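Local coordinates for protein cellulose hydrolase (Bacillus licheniformis, PDB 4YZT) that hydrolyses internal beta-1,4-glucosidic bonds of cellulose as a tri-modular endoglucanase of glycoside hydrolase family 5, captured here with bound cellotetraose, at residues T101-A104 and L105-E108; D90-W93 and M94-V97; L344-K347 and K348-I352; N278-H281 and S282-Y286. One frame throughout, in Å; residues are numbered along the deposited sequence.

Contact 1 of 4, residues T101-A104 and L105-E108; sequences TDWA and LERE
The guanidinium of Arg107 meets Trp103 at its edge: Trp103 O lies in the guanidinium plane and accepts from Arg107 NH1 at 2.9 Å along a nearly straight N-H (166°). The indole of Trp103 runs beside this group, the planes 83° apart, so the two are not stacked; Glu106 OE1 lies at the indole edge, near its plane, and Trp103 CB is the side-chain atom nearest to Arg107 NH1, at 3.8 Å. A bend at chi2 of Arg107 (135°) folds the chain back along the helix and lays Arg107 CD 3.2 Å from the same Trp103 O. The remaining nitrogens also have partners, NE in a salt bridge with Asp61 and NH2 in one with Glu57, both on helix 57-66. With an alanine here, those two carboxylates would probably lose their cation and Trp103 O its side-chain donor. Arg107 N bonds to Ala104 O (3.0 Å), from above the carbonyl plane, while Leu105 N and Glu106 N keep the helical bonds to Thr101 O and Asp102 O. On the buried side Leu105 CD1 lies alongside Thr101 CG2 at 4.0 Å, both residues reaching Leu155 of the barrel sheet. This is the C-terminal end of helix 91-105, where a type I turn from Leu105 to Glu108 leads into strand 110-114, an alpha-to-beta connection of the (beta/alpha)8 barrel.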
# COMPACT_ATOMS: atom_id res chain seq x y z
N THR A 101 -0.56 -19.48 -11.12
CA THR A 101 -1.53 -19.85 -10.10
C THR A 101 -1.09 -21.14 -9.40
O THR A 101 -1.18 -21.25 -8.18
CB THR A 101 -2.95 -20.01 -10.67
OG1 THR A 101 -3.37 -18.79 -11.28
CG2 THR A 101 -3.94 -20.33 -9.56
N ASP A 102 -0.60 -22.11 -10.18
CA ASP A 102 -0.15 -23.39 -9.61
C ASP A 102 1.04 -23.21 -8.67
O ASP A 102 1.09 -23.82 -7.60
CB ASP A 102 0.22 -24.38 -10.73
CG ASP A 102 -0.99 -25.11 -11.29
OD1 ASP A 102 -2.07 -25.08 -10.67
OD2 ASP A 102 -0.85 -25.72 -12.37
N TRP A 103 1.99 -22.36 -9.06
CA TRP A 103 3.12 -22.05 -8.19
C TRP A 103 2.67 -21.60 -6.80
O TRP A 103 3.23 -22.03 -5.78
CB TRP A 103 4.01 -20.97 -8.83
CG TRP A 103 4.89 -21.49 -9.93
CD1 TRP A 103 5.22 -22.80 -10.18
CD2 TRP A 103 5.56 -20.71 -10.93
NE1 TRP A 103 6.07 -22.88 -11.26
CE2 TRP A 103 6.28 -21.61 -11.75
CE3 TRP A 103 5.62 -19.35 -11.21
CZ2 TRP A 103 7.05 -21.18 -12.83
CZ3 TRP A 103 6.38 -18.92 -12.28
CH2 TRP A 103 7.08 -19.83 -13.08
N ALA A 104 1.66 -20.73 -6.76
CA ALA A 104 1.16 -20.23 -5.49
C ALA A 104 0.46 -21.37 -4.74
O ALA A 104 0.68 -21.58 -3.55
CB ALA A 104 0.21 -19.05 -5.70
N LEU A 105 -0.39 -22.11 -5.45
CA LEU A 105 -1.15 -23.16 -4.79
C LEU A 105 -0.25 -24.25 -4.24
O LEU A 105 -0.52 -24.83 -3.18
CB LEU A 105 -2.17 -23.78 -5.75
CG LEU A 105 -3.38 -22.93 -6.08
CD1 LEU A 105 -4.15 -23.58 -7.23
CD2 LEU A 105 -4.27 -22.80 -4.85
N GLU A 106 0.83 -24.56 -4.94
CA GLU A 106 1.72 -25.62 -4.50
C GLU A 106 2.51 -25.21 -3.25
O GLU A 106 3.12 -26.05 -2.60
CB GLU A 106 2.66 -26.02 -5.64
CG GLU A 106 1.91 -26.72 -6.76
CD GLU A 106 2.72 -26.88 -8.02
OE1 GLU A 106 3.91 -26.50 -8.03
OE2 GLU A 106 2.16 -27.40 -9.01
N ARG A 107 2.49 -23.93 -2.93
CA ARG A 107 3.11 -23.43 -1.70
C ARG A 107 2.08 -23.33 -0.57
O ARG A 107 2.33 -22.71 0.46
CB ARG A 107 3.79 -22.09 -1.95
CG ARG A 107 5.19 -22.31 -2.48
CD ARG A 107 5.55 -21.45 -3.65
NE ARG A 107 6.85 -21.84 -4.16
CZ ARG A 107 7.05 -22.47 -5.32
NH1 ARG A 107 6.02 -22.76 -6.11
NH2 ARG A 107 8.28 -22.80 -5.68
N GLU A 108 0.93 -23.97 -0.80
CA GLU A 108 -0.16 -24.08 0.16
C GLU A 108 -0.84 -22.75 0.49
O GLU A 108 -1.62 -22.69 1.44
CB GLU A 108 0.32 -24.74 1.45
CG GLU A 108 0.95 -26.08 1.23
CD GLU A 108 -0.04 -27.20 1.43
OE1 GLU A 108 -1.11 -27.17 0.79
OE2 GLU A 108 0.25 -28.08 2.27

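Contact 2 of 4, residues D90-W93 and M94-V97; sequences DTDW and MNRV
With its CG anti to the backbone N (chi1 -180°), Trp93 swings its indole out from the first turn of helix 91-105 over Val97, which has CG2 placed beside its own backbone N, where this methyl reaches the ring. Val97 CG2 sits over one face, 3.8 Å from the centroid of the Trp93 five-membered ring and 23° off the normal, a CH-pi contact; it is displaced toward the rim, and the single atom nearest to it is Trp93 NE1, at 3.6 Å. The ring also stacks with His80 and meets Trp77 with the planes about perpendicular. A serine in place of Trp93 would probably leave the Val97 methyl without its aromatic cover and open a gap beside His80 and Trp77. The backbone N of Trp93 is held by Asp90, the N-cap residue: Asp90 OD1 accepts from Trp93 N at 2.9 Å through its anti lone pair. Asp90 O in turn receives Met94 N at 3.0 Å, so one residue supplies both a side-chain and a main-chain acceptor to the opening turn. On the solvent side Thr91 CG2 lies alongside Asn95 ND2 at 3.8 Å, and a water joins Asp92 to Asn95, donating to Asp92 OD1 (2.8 Å) and accepting from Asn95 ND2 (3.0 Å). The guanidinium of Arg96 forms salt bridges with Glu47 and Glu99. Aromatic and aliphatic groups thus pack inward, the water-linked Asp92 and Asn95 face solvent, and the capping carboxylate of Asp90 is probably favoured as an anion by the helix dipole.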
# COMPACT_ATOMS: atom_id res chain seq x y z
N ASP A 90 -6.31 -16.36 -25.47
CA ASP A 90 -5.03 -16.85 -25.98
C ASP A 90 -4.49 -18.02 -25.14
O ASP A 90 -4.38 -17.91 -23.93
CB ASP A 90 -4.03 -15.71 -25.99
CG ASP A 90 -2.67 -16.14 -26.47
OD1 ASP A 90 -1.86 -16.57 -25.63
OD2 ASP A 90 -2.40 -16.03 -27.70
N THR A 91 -4.15 -19.12 -25.81
CA THR A 91 -3.75 -20.35 -25.13
C THR A 91 -2.47 -20.17 -24.31
O THR A 91 -2.37 -20.69 -23.18
CB THR A 91 -3.53 -21.49 -26.14
OG1 THR A 91 -4.75 -21.73 -26.86
CG2 THR A 91 -3.14 -22.77 -25.43
N ASP A 92 -1.50 -19.45 -24.85
CA ASP A 92 -0.25 -19.24 -24.12
C ASP A 92 -0.48 -18.40 -22.87
O ASP A 92 0.17 -18.62 -21.85
CB ASP A 92 0.80 -18.58 -25.01
CG ASP A 92 1.32 -19.52 -26.09
OD1 ASP A 92 1.49 -20.73 -25.81
OD2 ASP A 92 1.56 -19.03 -27.22
N TRP A 93 -1.40 -17.45 -22.94
CA TRP A 93 -1.71 -16.62 -21.78
C TRP A 93 -2.40 -17.46 -20.71
O TRP A 93 -2.03 -17.40 -19.54
CB TRP A 93 -2.59 -15.42 -22.15
CG TRP A 93 -2.92 -14.54 -20.97
CD1 TRP A 93 -4.14 -14.39 -20.37
CD2 TRP A 93 -2.01 -13.70 -20.26
NE1 TRP A 93 -4.04 -13.50 -19.32
CE2 TRP A 93 -2.74 -13.07 -19.23
CE3 TRP A 93 -0.64 -13.43 -20.38
CZ2 TRP A 93 -2.15 -12.17 -18.33
CZ3 TRP A 93 -0.05 -12.53 -19.49
CH2 TRP A 93 -0.81 -11.91 -18.48
N MET A 94 -3.40 -18.24 -21.11
CA MET A 94 -4.08 -19.08 -20.14
C MET A 94 -3.10 -20.07 -19.51
O MET A 94 -3.15 -20.32 -18.31
CB MET A 94 -5.25 -19.84 -20.77
CG MET A 94 -6.09 -20.58 -19.74
SD MET A 94 -7.07 -19.51 -18.66
CE MET A 94 -8.52 -19.31 -19.70
N ASN A 95 -2.19 -20.61 -20.32
CA ASN A 95 -1.17 -21.50 -19.77
C ASN A 95 -0.30 -20.79 -18.75
O ASN A 95 0.07 -21.38 -17.73
CB ASN A 95 -0.28 -22.09 -20.87
CG ASN A 95 -0.99 -23.12 -21.72
OD1 ASN A 95 -2.07 -23.59 -21.37
ND2 ASN A 95 -0.39 -23.47 -22.85
N ARG A 96 0.04 -19.53 -19.02
CA ARG A 96 0.90 -18.78 -18.13
C ARG A 96 0.17 -18.45 -16.82
O ARG A 96 0.75 -18.58 -15.74
CB ARG A 96 1.41 -17.49 -18.81
CG ARG A 96 2.13 -16.52 -17.88
CD ARG A 96 3.44 -17.08 -17.30
NE ARG A 96 4.13 -16.09 -16.45
CZ ARG A 96 5.20 -16.35 -15.70
NH1 ARG A 96 5.71 -17.57 -15.66
NH2 ARG A 96 5.74 -15.40 -14.95
N VAL A 97 -1.10 -18.05 -16.91
CA VAL A 97 -1.86 -17.75 -15.70
C VAL A 97 -1.98 -19.01 -14.85
O VAL A 97 -1.84 -18.95 -13.62
CB VAL A 97 -3.28 -17.20 -16.02
CG1 VAL A 97 -4.08 -17.02 -14.73
CG2 VAL A 97 -3.18 -15.86 -16.76
O HOH W 1 2.15 -22.12 -23.51

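Contact 3 of 4, residues L344-K347 and K348-I352; sequences LFIK and KGQSI. With EDO (1,2-ethanediol), chain C.
Ile346 CG2 meets the amide carbon, CD, of Gln350 at 3.8 Å, the two side chains crossing at about a right angle. Lys347 is gripped at both ends of its backbone: Lys347 N donates to Gln350 OE1 at 2.9 Å, tilted from the amide plane, and Lys347 O accepts from Gln350 N at 3.0 Å. A water adds a further link between strand and side chain, donating to Phe345 O (3.0 Å) and to Gln350 OE1 (2.7 Å). The bond from Gln350 N closes a type II turn, Lys347 to Gln350, at the end of strand 338-347 in the X2 carbohydrate-binding module, opening the connection to its antiparallel neighbour, strand 355-360. Gly349 fills the turn position with positive phi (93°), where a side chain would press on the preceding carbonyl. Gln350 CG stands between backbone N and carbonyl carbon (chi1 82°), which turns the amide toward the strand; Gln350 NE2 then reaches Ser351 O at 3.2 Å. A 1,2-ethanediol, probably from the crystallisation liquor, accepts from Gly349 N at its O1 (2.7 Å) and donates from its O2 to Gln350 O.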
# COMPACT_ATOMS: atom_id res chain seq x y z
N LEU A 344 15.56 8.97 14.85
CA LEU A 344 16.11 9.99 15.73
C LEU A 344 17.15 10.82 14.98
O LEU A 344 18.20 10.31 14.61
CB LEU A 344 16.71 9.35 16.98
CG LEU A 344 17.36 10.33 17.96
CD1 LEU A 344 16.29 11.32 18.42
CD2 LEU A 344 17.96 9.58 19.13
N PHE A 345 16.84 12.10 14.75
CA PHE A 345 17.73 13.03 14.05
C PHE A 345 18.57 13.85 15.03
O PHE A 345 18.03 14.54 15.89
CB PHE A 345 16.93 13.98 13.15
CG PHE A 345 16.29 13.32 11.96
CD1 PHE A 345 16.98 13.23 10.75
CD2 PHE A 345 15.02 12.79 12.04
CE1 PHE A 345 16.38 12.63 9.64
CE2 PHE A 345 14.43 12.18 10.93
CZ PHE A 345 15.11 12.11 9.74
N ILE A 346 19.89 13.77 14.90
CA ILE A 346 20.79 14.56 15.72
C ILE A 346 21.62 15.46 14.81
O ILE A 346 22.25 14.99 13.86
CB ILE A 346 21.71 13.64 16.59
CG1 ILE A 346 20.88 12.91 17.65
CG2 ILE A 346 22.82 14.44 17.26
CD1 ILE A 346 21.58 11.76 18.28
N LYS A 347 21.61 16.76 15.07
CA LYS A 347 22.32 17.68 14.20
C LYS A 347 23.80 17.72 14.55
O LYS A 347 24.17 17.73 15.72
CB LYS A 347 21.73 19.09 14.29
CG LYS A 347 22.34 20.08 13.31
CD LYS A 347 21.48 21.32 13.20
CE LYS A 347 22.05 22.32 12.21
NZ LYS A 347 21.21 23.53 12.13
N LYS A 348 24.63 17.73 13.51
CA LYS A 348 26.07 17.83 13.66
C LYS A 348 26.42 19.02 14.53
O LYS A 348 26.00 20.14 14.24
CB LYS A 348 26.73 17.95 12.28
CG LYS A 348 28.21 17.61 12.24
CD LYS A 348 28.60 17.21 10.83
CE LYS A 348 30.09 16.96 10.70
NZ LYS A 348 30.45 16.61 9.29
N GLY A 349 27.16 18.78 15.60
CA GLY A 349 27.62 19.85 16.46
C GLY A 349 26.71 20.14 17.65
O GLY A 349 27.14 20.78 18.60
N GLN A 350 25.47 19.68 17.61
CA GLN A 350 24.53 20.03 18.67
C GLN A 350 24.99 19.48 20.02
O GLN A 350 25.77 18.53 20.08
CB GLN A 350 23.12 19.53 18.35
CG GLN A 350 22.86 18.07 18.69
CD GLN A 350 21.37 17.70 18.67
OE1 GLN A 350 20.71 17.73 17.63
NE2 GLN A 350 20.84 17.33 19.83
N SER A 351 24.53 20.10 21.11
CA SER A 351 24.79 19.55 22.43
C SER A 351 23.96 18.28 22.60
O SER A 351 22.81 18.21 22.13
CB SER A 351 24.47 20.56 23.53
OG SER A 351 23.09 20.88 23.53
N ILE A 352 24.51 17.26 23.24
CA ILE A 352 23.77 16.01 23.35
C ILE A 352 23.23 15.81 24.77
O ILE A 352 23.95 16.01 25.75
CB ILE A 352 24.64 14.81 22.95
CG1 ILE A 352 25.11 14.97 21.51
CG2 ILE A 352 23.87 13.51 23.11
CD1 ILE A 352 26.14 13.96 21.08
C1 EDO C . 27.32 15.22 16.80
O1 EDO C . 28.01 16.20 16.02
C2 EDO C . 26.55 15.93 17.91
O2 EDO C . 27.46 16.72 18.69
O HOH W 2 18.08 17.21 17.28

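Contact 4 of 4, residues N278-H281 and S282-Y286; sequences NEKH and SKWLY
An N-cap opens helix 280-296, the helix of the beta-alpha-beta unit between barrel strands 267-272 and 299-303. The capping residue is Glu279, its chain bent at chi2 (-114°) to swing the carboxylate back over the first turn. Glu279 OE1 takes two donors from Ser282, which reach it from opposite faces of its plane: Ser282 N at 2.9 Å, nearly on the C-O axis, and Ser282 OG at 2.8 Å, from well above the plane. Lys283 N bonds to Glu279 O in the usual helical way. One turn on, Lys280 and Trp284 lie side by side: the aliphatic stem of the lysine runs along the benzene part of the indole, with Lys280 CG and Lys280 CD each 3.6 Å from Trp284 CZ2. Lys280 O, which accepts from Trp284 N at 2.9 Å, also lies over the indole face near the rim, 3.2 Å from Trp284 CG. His281 and Leu285 lie side by side in the same way, but more loosely, NE2 of His281 being 4.1 Å from CD2 of Leu285. The helix is tied on several sides: Lys280 NZ forms salt bridges with Asp343 and Asp427 and His281 ND1 donates to Ile339 O, joining the barrel to strands 338-347 and 424-431 of the X2 module, while Trp284 packs on helix 321-330 and Ser282 on Tyr230 of helix 228-231.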
# COMPACT_ATOMS: atom_id res chain seq x y z
N ASN A 278 6.03 7.97 3.46
CA ASN A 278 7.37 7.50 3.85
C ASN A 278 7.75 7.69 5.32
O ASN A 278 8.75 7.13 5.76
CB ASN A 278 8.44 8.15 2.95
CG ASN A 278 8.67 9.63 3.24
OD1 ASN A 278 7.82 10.32 3.80
ND2 ASN A 278 9.82 10.14 2.81
N GLU A 279 6.98 8.45 6.09
CA GLU A 279 7.34 8.63 7.49
C GLU A 279 7.12 7.31 8.23
O GLU A 279 6.02 6.76 8.21
CB GLU A 279 6.54 9.78 8.13
CG GLU A 279 7.24 10.44 9.32
CD GLU A 279 6.50 10.24 10.65
OE1 GLU A 279 5.59 9.39 10.70
OE2 GLU A 279 6.82 10.94 11.63
N LYS A 280 8.19 6.81 8.84
CA LYS A 280 8.20 5.50 9.49
C LYS A 280 7.16 5.29 10.56
O LYS A 280 6.43 4.31 10.53
CB LYS A 280 9.56 5.26 10.13
CG LYS A 280 10.38 4.20 9.46
CD LYS A 280 11.76 4.11 10.10
CE LYS A 280 12.75 3.61 9.10
NZ LYS A 280 14.15 3.83 9.57
N HIS A 281 7.16 6.17 11.55
CA HIS A 281 6.27 6.01 12.70
C HIS A 281 4.81 5.94 12.25
O HIS A 281 4.07 5.06 12.65
CB HIS A 281 6.44 7.14 13.71
CG HIS A 281 5.43 7.10 14.80
ND1 HIS A 281 5.59 6.32 15.93
CD2 HIS A 281 4.21 7.68 14.91
CE1 HIS A 281 4.53 6.46 16.71
NE2 HIS A 281 3.68 7.27 16.11
N SER A 282 4.41 6.88 11.41
CA SER A 282 3.03 6.89 10.93
C SER A 282 2.74 5.62 10.15
O SER A 282 1.69 5.00 10.34
CB SER A 282 2.76 8.11 10.07
OG SER A 282 2.83 9.30 10.84
N LYS A 283 3.65 5.24 9.27
CA LYS A 283 3.43 4.05 8.45
C LYS A 283 3.26 2.79 9.29
O LYS A 283 2.37 1.97 9.04
CB LYS A 283 4.58 3.87 7.46
CG LYS A 283 4.34 2.78 6.43
CD LYS A 283 5.66 2.20 5.93
CE LYS A 283 6.46 3.18 5.10
NZ LYS A 283 7.83 2.62 4.82
N TRP A 284 4.11 2.64 10.31
CA TRP A 284 4.03 1.47 11.18
C TRP A 284 2.73 1.47 11.97
O TRP A 284 2.02 0.46 12.02
CB TRP A 284 5.24 1.41 12.12
CG TRP A 284 6.56 1.22 11.40
CD1 TRP A 284 6.74 0.99 10.07
CD2 TRP A 284 7.88 1.27 11.98
NE1 TRP A 284 8.08 0.87 9.78
CE2 TRP A 284 8.80 1.05 10.93
CE3 TRP A 284 8.36 1.46 13.27
CZ2 TRP A 284 10.19 1.02 11.14
CZ3 TRP A 284 9.75 1.44 13.49
CH2 TRP A 284 10.64 1.23 12.43
N LEU A 285 2.41 2.61 12.57
CA LEU A 285 1.15 2.78 13.31
C LEU A 285 -0.10 2.53 12.44
O LEU A 285 -1.06 1.91 12.89
CB LEU A 285 1.09 4.18 13.92
CG LEU A 285 -0.11 4.48 14.82
CD1 LEU A 285 -0.10 3.54 16.04
CD2 LEU A 285 -0.10 5.92 15.27
N TYR A 286 -0.08 3.03 11.22
CA TYR A 286 -1.19 2.83 10.29
C TYR A 286 -1.41 1.35 10.00
O TYR A 286 -2.53 0.82 10.09
CB TYR A 286 -0.95 3.61 8.99
CG TYR A 286 -2.10 3.53 8.01
CD1 TYR A 286 -2.18 2.51 7.08
CD2 TYR A 286 -3.13 4.47 8.04
CE1 TYR A 286 -3.24 2.42 6.19
CE2 TYR A 286 -4.18 4.39 7.15
CZ TYR A 286 -4.23 3.37 6.24
OH TYR A 286 -5.29 3.29 5.35

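Overall arrangement
Contacts 1 and 2 lie in series on helix 91-105, the second at its start and the first at its end, their centres about 17 Å apart; they touch where Trp103 CH2 comes 3.7 Å from Arg96 NH1. Contact 4 opens another barrel helix, its centre about 32 Å from that of contact 1. These three are partly buried, whereas contact 3 is a surface turn of the X2 module. Carboxylates cap the helix starts in contacts 2 and 4, an arginine side chain donates to a main-chain carbonyl at the helix end in contact 1, and a glutamine amide braces the turn in contact 3. Contact 4 faces the module of contact 3, with nearest atoms about 8 Å apart.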